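Local coordinates for nodulation protein S (Bradyrhizobium sp., PDB 3OFK) that probably transfers a methyl group from S-adenosylmethionine to nitrogen during synthesis of the lipochitooligosaccharide Nod factor, at residues Glu37-Leu42 / Ala62-Glu67; Lys68-Pro71 / Arg75-Val78. All blocks are in the same frame, centred on the assembly; numbering follows the deposited sequence.

Contact 1: Glu37-Leu42 / Ala62-Glu67. With SAH (S-adenosyl-L-homocysteine), chain E.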
loop_
_atom_site.group_PDB
_atom_site.type_symbol
_atom_site.label_atom_id
_atom_site.label_comp_id
_atom_site.label_asym_id
_atom_site.label_seq_id
_atom_site.Cartn_x
_atom_site.Cartn_y
_atom_site.Cartn_z
ATOM N N GLU A 37 5.687 -13.515 -1.856
ATOM C CA GLU A 37 5.242 -13.959 -0.511
ATOM C C GLU A 37 4.562 -12.821 0.269
ATOM O O GLU A 37 3.563 -13.045 0.957
ATOM C CB GLU A 37 6.376 -14.536 0.357
ATOM C CG GLU A 37 5.827 -15.594 1.323
ATOM C CD GLU A 37 6.561 -15.707 2.644
ATOM O OE1 GLU A 37 7.812 -15.629 2.658
ATOM O OE2 GLU A 37 5.867 -15.895 3.675
ATOM N N ARG A 38 5.101 -11.612 0.151
ATOM C CA ARG A 38 4.462 -10.455 0.781
ATOM C C ARG A 38 3.048 -10.222 0.260
ATOM O O ARG A 38 2.117 -9.977 1.035
ATOM C CB ARG A 38 5.289 -9.180 0.564
ATOM C CG ARG A 38 4.782 -8.003 1.322
ATOM C CD ARG A 38 5.726 -6.811 1.172
ATOM N NE ARG A 38 5.855 -6.352 -0.211
ATOM C CZ ARG A 38 4.949 -5.619 -0.887
ATOM N NH1 ARG A 38 3.788 -5.226 -0.351
ATOM N NH2 ARG A 38 5.216 -5.271 -2.137
ATOM N N HIS A 39 2.921 -10.279 -1.063
ATOM C CA HIS A 39 1.645 -10.202 -1.721
ATOM C C HIS A 39 0.681 -11.303 -1.332
ATOM O O HIS A 39 -0.517 -11.056 -1.229
ATOM C CB HIS A 39 1.842 -10.221 -3.234
ATOM C CG HIS A 39 2.187 -8.893 -3.816
ATOM N ND1 HIS A 39 2.172 -8.655 -5.175
ATOM C CD2 HIS A 39 2.486 -7.712 -3.229
ATOM C CE1 HIS A 39 2.495 -7.395 -5.400
ATOM N NE2 HIS A 39 2.670 -6.798 -4.235
ATOM N N THR A 40 1.195 -12.515 -1.146
ATOM C CA THR A 40 0.381 -13.631 -0.653
ATOM C C THR A 40 -0.196 -13.275 0.718
ATOM O O THR A 40 -1.406 -13.406 0.925
ATOM C CB THR A 40 1.178 -14.960 -0.622
ATOM O OG1 THR A 40 1.613 -15.283 -1.954
ATOM C CG2 THR A 40 0.329 -16.096 -0.081
ATOM N N GLN A 41 0.656 -12.770 1.623
ATOM C CA GLN A 41 0.183 -12.325 2.941
ATOM C C GLN A 41 -0.777 -11.152 2.866
ATOM O O GLN A 41 -1.814 -11.119 3.518
ATOM C CB GLN A 41 1.361 -11.939 3.856
ATOM C CG GLN A 41 2.229 -13.119 4.319
ATOM C CD GLN A 41 1.429 -14.261 4.889
ATOM O OE1 GLN A 41 0.419 -14.052 5.571
ATOM N NE2 GLN A 41 1.877 -15.493 4.618
ATOM N N LEU A 42 -0.416 -10.173 2.079
ATOM C CA LEU A 42 -1.295 -9.030 1.868
ATOM C C LEU A 42 -2.698 -9.466 1.340
ATOM O O LEU A 42 -3.721 -9.011 1.856
ATOM C CB LEU A 42 -0.600 -8.023 0.934
ATOM C CG LEU A 42 -1.062 -6.579 1.017
ATOM C CD1 LEU A 42 -0.542 -5.928 2.307
ATOM C CD2 LEU A 42 -0.623 -5.798 -0.193
ATOM N N ALA A 62 3.025 -1.155 -10.853
ATOM C CA ALA A 62 2.613 -1.658 -12.184
ATOM C C ALA A 62 1.379 -2.575 -12.160
ATOM O O ALA A 62 1.066 -3.184 -13.166
ATOM C CB ALA A 62 3.761 -2.361 -12.901
ATOM N N GLY A 63 0.692 -2.677 -11.038
ATOM C CA GLY A 63 -0.583 -3.413 -10.981
ATOM C C GLY A 63 -0.469 -4.851 -10.521
ATOM O O GLY A 63 -1.446 -5.588 -10.614
ATOM N N ALA A 64 0.712 -5.271 -10.055
ATOM C CA ALA A 64 0.894 -6.679 -9.637
ATOM C C ALA A 64 -0.108 -7.082 -8.556
ATOM O O ALA A 64 -0.717 -8.165 -8.662
ATOM C CB ALA A 64 2.316 -6.978 -9.206
ATOM N N PHE A 65 -0.304 -6.238 -7.539
ATOM C CA PHE A 65 -1.267 -6.544 -6.486
ATOM C C PHE A 65 -2.702 -6.220 -6.894
ATOM O O PHE A 65 -3.613 -6.976 -6.558
ATOM C CB PHE A 65 -0.921 -5.901 -5.130
ATOM C CG PHE A 65 -1.763 -6.442 -4.008
ATOM C CD1 PHE A 65 -1.437 -7.657 -3.416
ATOM C CD2 PHE A 65 -2.906 -5.797 -3.608
ATOM C CE1 PHE A 65 -2.232 -8.209 -2.417
ATOM C CE2 PHE A 65 -3.698 -6.314 -2.603
ATOM C CZ PHE A 65 -3.344 -7.561 -2.006
ATOM N N THR A 66 -2.899 -5.134 -7.643
ATOM C CA THR A 66 -4.197 -4.756 -8.168
ATOM C C THR A 66 -4.830 -5.969 -8.877
ATOM O O THR A 66 -5.996 -6.304 -8.627
ATOM C CB THR A 66 -4.079 -3.593 -9.168
ATOM O OG1 THR A 66 -3.092 -2.664 -8.727
ATOM C CG2 THR A 66 -5.436 -2.886 -9.372
ATOM N N GLU A 67 -4.015 -6.641 -9.691
ATOM C CA GLU A 67 -4.417 -7.807 -10.482
ATOM C C GLU A 67 -4.880 -8.990 -9.638
ATOM O O GLU A 67 -5.741 -9.766 -10.063
ATOM C CB GLU A 67 -3.239 -8.234 -11.372
ATOM C CG GLU A 67 -3.491 -9.512 -12.168
ATOM C CD GLU A 67 -2.606 -9.662 -13.383
ATOM O OE1 GLU A 67 -1.365 -9.492 -13.229
ATOM O OE2 GLU A 67 -3.175 -9.929 -14.488
HETATM N N SAH E . 0.986 -1.265 -2.827
HETATM C CA SAH E . 1.759 -1.948 -3.859
HETATM C CB SAH E . 2.728 -0.966 -4.514
HETATM C CG SAH E . 3.867 -0.385 -3.691
HETATM S SD SAH E . 5.081 0.595 -4.642
HETATM C C SAH E . 2.517 -3.186 -3.354
HETATM O O SAH E . 2.664 -3.397 -2.148
HETATM O OXT SAH E . 2.991 -3.994 -4.150
HETATM C "C5'" SAH E . 4.496 2.221 -4.059
HETATM C "C4'" SAH E . 3.438 2.937 -4.875
HETATM O "O4'" SAH E . 2.953 4.042 -4.114
HETATM C "C3'" SAH E . 3.941 3.495 -6.206
HETATM O "O3'" SAH E . 2.984 3.221 -7.239
HETATM C "C2'" SAH E . 4.051 5.002 -5.923
HETATM O "O2'" SAH E . 3.878 5.780 -7.082
HETATM C "C1'" SAH E . 2.919 5.186 -4.950
HETATM N N9 SAH E . 2.929 6.388 -4.085
HETATM C C8 SAH E . 4.006 6.961 -3.457
HETATM N N7 SAH E . 3.560 8.007 -2.730
HETATM C C5 SAH E . 2.227 8.112 -2.872
HETATM C C6 SAH E . 1.326 8.996 -2.280
HETATM N N6 SAH E . 1.805 10.001 -1.494
HETATM N N1 SAH E . -0.004 8.870 -2.598
HETATM C C2 SAH E . -0.423 7.847 -3.443
HETATM N N3 SAH E . 0.492 6.956 -3.995
HETATM C C4 SAH E . 1.805 7.076 -3.697
#

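Contact 2: Lys68-Pro71 / Arg75-Val78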
loop_
_atom_site.group_PDB
_atom_site.type_symbol
_atom_site.label_atom_id
_atom_site.label_comp_id
_atom_site.label_asym_id
_atom_site.label_seq_id
_atom_site.Cartn_x
_atom_site.Cartn_y
_atom_site.Cartn_z
ATOM N N LYS A 68 -4.272 -9.131 -8.464
ATOM C CA LYS A 68 -4.605 -10.200 -7.520
ATOM C C LYS A 68 -5.839 -9.837 -6.702
ATOM O O LYS A 68 -6.657 -10.678 -6.384
ATOM C CB LYS A 68 -3.396 -10.442 -6.612
ATOM C CG LYS A 68 -2.171 -10.967 -7.383
ATOM C CD LYS A 68 -0.906 -11.042 -6.530
ATOM C CE LYS A 68 0.316 -11.154 -7.428
ATOM N NZ LYS A 68 1.591 -11.050 -6.690
ATOM N N LEU A 69 -5.998 -8.556 -6.420
ATOM C CA LEU A 69 -7.112 -8.053 -5.626
ATOM C C LEU A 69 -8.416 -7.904 -6.403
ATOM O O LEU A 69 -9.487 -8.205 -5.862
ATOM C CB LEU A 69 -6.722 -6.702 -5.029
ATOM C CG LEU A 69 -7.610 -6.113 -3.922
ATOM C CD1 LEU A 69 -7.593 -7.003 -2.668
ATOM C CD2 LEU A 69 -7.130 -4.679 -3.610
ATOM N N ALA A 70 -8.331 -7.481 -7.672
ATOM C CA ALA A 70 -9.521 -7.096 -8.463
ATOM C C ALA A 70 -10.649 -8.124 -8.501
ATOM O O ALA A 70 -11.812 -7.752 -8.308
ATOM C CB ALA A 70 -9.150 -6.638 -9.948
ATOM N N PRO A 71 -10.329 -9.420 -8.747
ATOM C CA PRO A 71 -11.406 -10.385 -8.882
ATOM C C PRO A 71 -12.228 -10.617 -7.621
ATOM O O PRO A 71 -13.263 -11.271 -7.685
ATOM C CB PRO A 71 -10.691 -11.674 -9.265
ATOM C CG PRO A 71 -9.266 -11.296 -9.553
ATOM C CD PRO A 71 -8.995 -10.028 -8.922
ATOM N N ARG A 75 -16.543 -3.683 -6.474
ATOM C CA ARG A 75 -15.950 -2.457 -7.031
ATOM C C ARG A 75 -14.581 -2.242 -6.400
ATOM O O ARG A 75 -14.383 -2.516 -5.204
ATOM C CB ARG A 75 -16.858 -1.248 -6.763
ATOM C CG ARG A 75 -18.159 -1.259 -7.524
ATOM C CD ARG A 75 -18.980 0.051 -7.342
ATOM N NE ARG A 75 -18.343 1.209 -7.986
ATOM C CZ ARG A 75 -17.743 2.230 -7.366
ATOM N NH1 ARG A 75 -17.681 2.317 -6.040
ATOM N NH2 ARG A 75 -17.201 3.198 -8.094
ATOM N N LEU A 76 -13.643 -1.743 -7.205
ATOM C CA LEU A 76 -12.282 -1.406 -6.753
ATOM C C LEU A 76 -11.940 -0.000 -7.245
ATOM O O LEU A 76 -12.153 0.322 -8.435
ATOM C CB LEU A 76 -11.235 -2.396 -7.303
ATOM C CG LEU A 76 -9.737 -2.252 -6.957
ATOM C CD1 LEU A 76 -9.468 -2.242 -5.405
ATOM C CD2 LEU A 76 -8.889 -3.277 -7.637
ATOM N N THR A 77 -11.437 0.831 -6.333
ATOM C CA THR A 77 -10.825 2.115 -6.656
ATOM C C THR A 77 -9.328 2.037 -6.361
ATOM O O THR A 77 -8.899 1.465 -5.346
ATOM C CB THR A 77 -11.545 3.221 -5.836
ATOM O OG1 THR A 77 -12.929 3.156 -6.186
ATOM C CG2 THR A 77 -10.959 4.662 -6.067
ATOM N N VAL A 78 -8.527 2.646 -7.228
ATOM C CA VAL A 78 -7.063 2.598 -7.086
ATOM C C VAL A 78 -6.499 4.050 -7.235
ATOM O O VAL A 78 -6.847 4.786 -8.173
ATOM C CB VAL A 78 -6.465 1.747 -8.183
ATOM C CG1 VAL A 78 -4.903 1.707 -8.084
ATOM C CG2 VAL A 78 -7.029 0.342 -8.167
#

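Contact 1: Glu37-Leu42 / Ala62-Glu67
One imidazole does two jobs here: the ring of His-39 takes Phe-65 against its face while its edge holds the cofactor product. The two aromatic groups form a T-shaped pair, planes at 68° and centroids 5.2 Å apart, with the phenyl edge turned to the imidazole face; Phe-65 CB lies over that same ring in a CH-pi contact. At the rim, in the ring plane, His-39 NE2 donates a nearly straight bond of 2.8 Å to OXT of S-adenosyl-L-homocysteine, and Ala-64 CB closes on His-39 CE1. The other ring nitrogen, ND1, is hydrogen-bonded to Lys-68 NZ, so both nitrogens are engaged and the ring's rotation is fixed. Replacing His-39 by an alanine would probably leave OXT without one of its donors and open a gap against the Phe-65 edge. Leu-42 treats the phenyl group differently, setting CD2 almost centrally over its face, 3.6 Å from the ring centroid. Arg-38 completes the grip: bent at chi3 (62°), it swings its guanidinium edge to the carboxylate, where NH1 reaches SAH O at 2.8 Å and NH2 makes longer bonds to both oxygens. Glu-35 pairs with its NE. Such anchoring of the homocysteine carboxylate by basic side chains, beside the glycine-containing loop after the first strand, belongs to the cofactor site of a Rossmann-like methyltransferase.

Contact 2: Lys68-Pro71 / Arg75-Val78
With CG anti to the backbone N in both leucines (chi1 -167° in Leu-69, 180° in Leu-76), each isobutyl group is carried into the space between helix and strand, where the two side chains cross at about a right angle. They meet through single methyl branches: CD2 of Leu-69 rests 3.8 Å from CD1 of Leu-76. The second branch of Leu-76 has a separate partner, since its CD2 lies 4.0 Å from CA of Ala-70 and only slightly farther from the CB of that residue. Leu-76 thus bridges two consecutive residues, one methyl on Leu-69 and the other on Ala-70, whose small size lets the strand residue approach the backbone itself. All three residues are buried. A short turn here folds a helix back on the strand that follows it: only three residues separate the segments, yet Ala-70 and Leu-76 bring their CA atoms to 6.6 Å. Leu-69 continues onto Leu-117 and Val-119 of strand 115-121, while Ala-70 leans on Ile-99 and Trp-96. The contact joins helix 64-69 to strand 73-80 within the beta-alpha-beta unit that starts at strand 52-58, with strand 99-103 beside 73-80 in the sheet.

How the contacts relate
From the N terminus, helix 33-46 supplies the first half of contact 1; the chain then runs through strand 52-58 and the loop beyond it before helix 64-69 closes the contact, leaving 19 residues between the segments. Contact 2 opens directly afterwards at the end of that helix and closes three residues later on strand 73-80, so the two lie in series, neither nested nor crossed. Helix 64-69 is their shared element, tied at its start to helix 33-46 and the cofactor site, and at its end to strand 73-80, in the parallel part of the mixed sheet. Thr-66 adds a further link, its CG2 lying 3.8 Å from CG2 of Val-78.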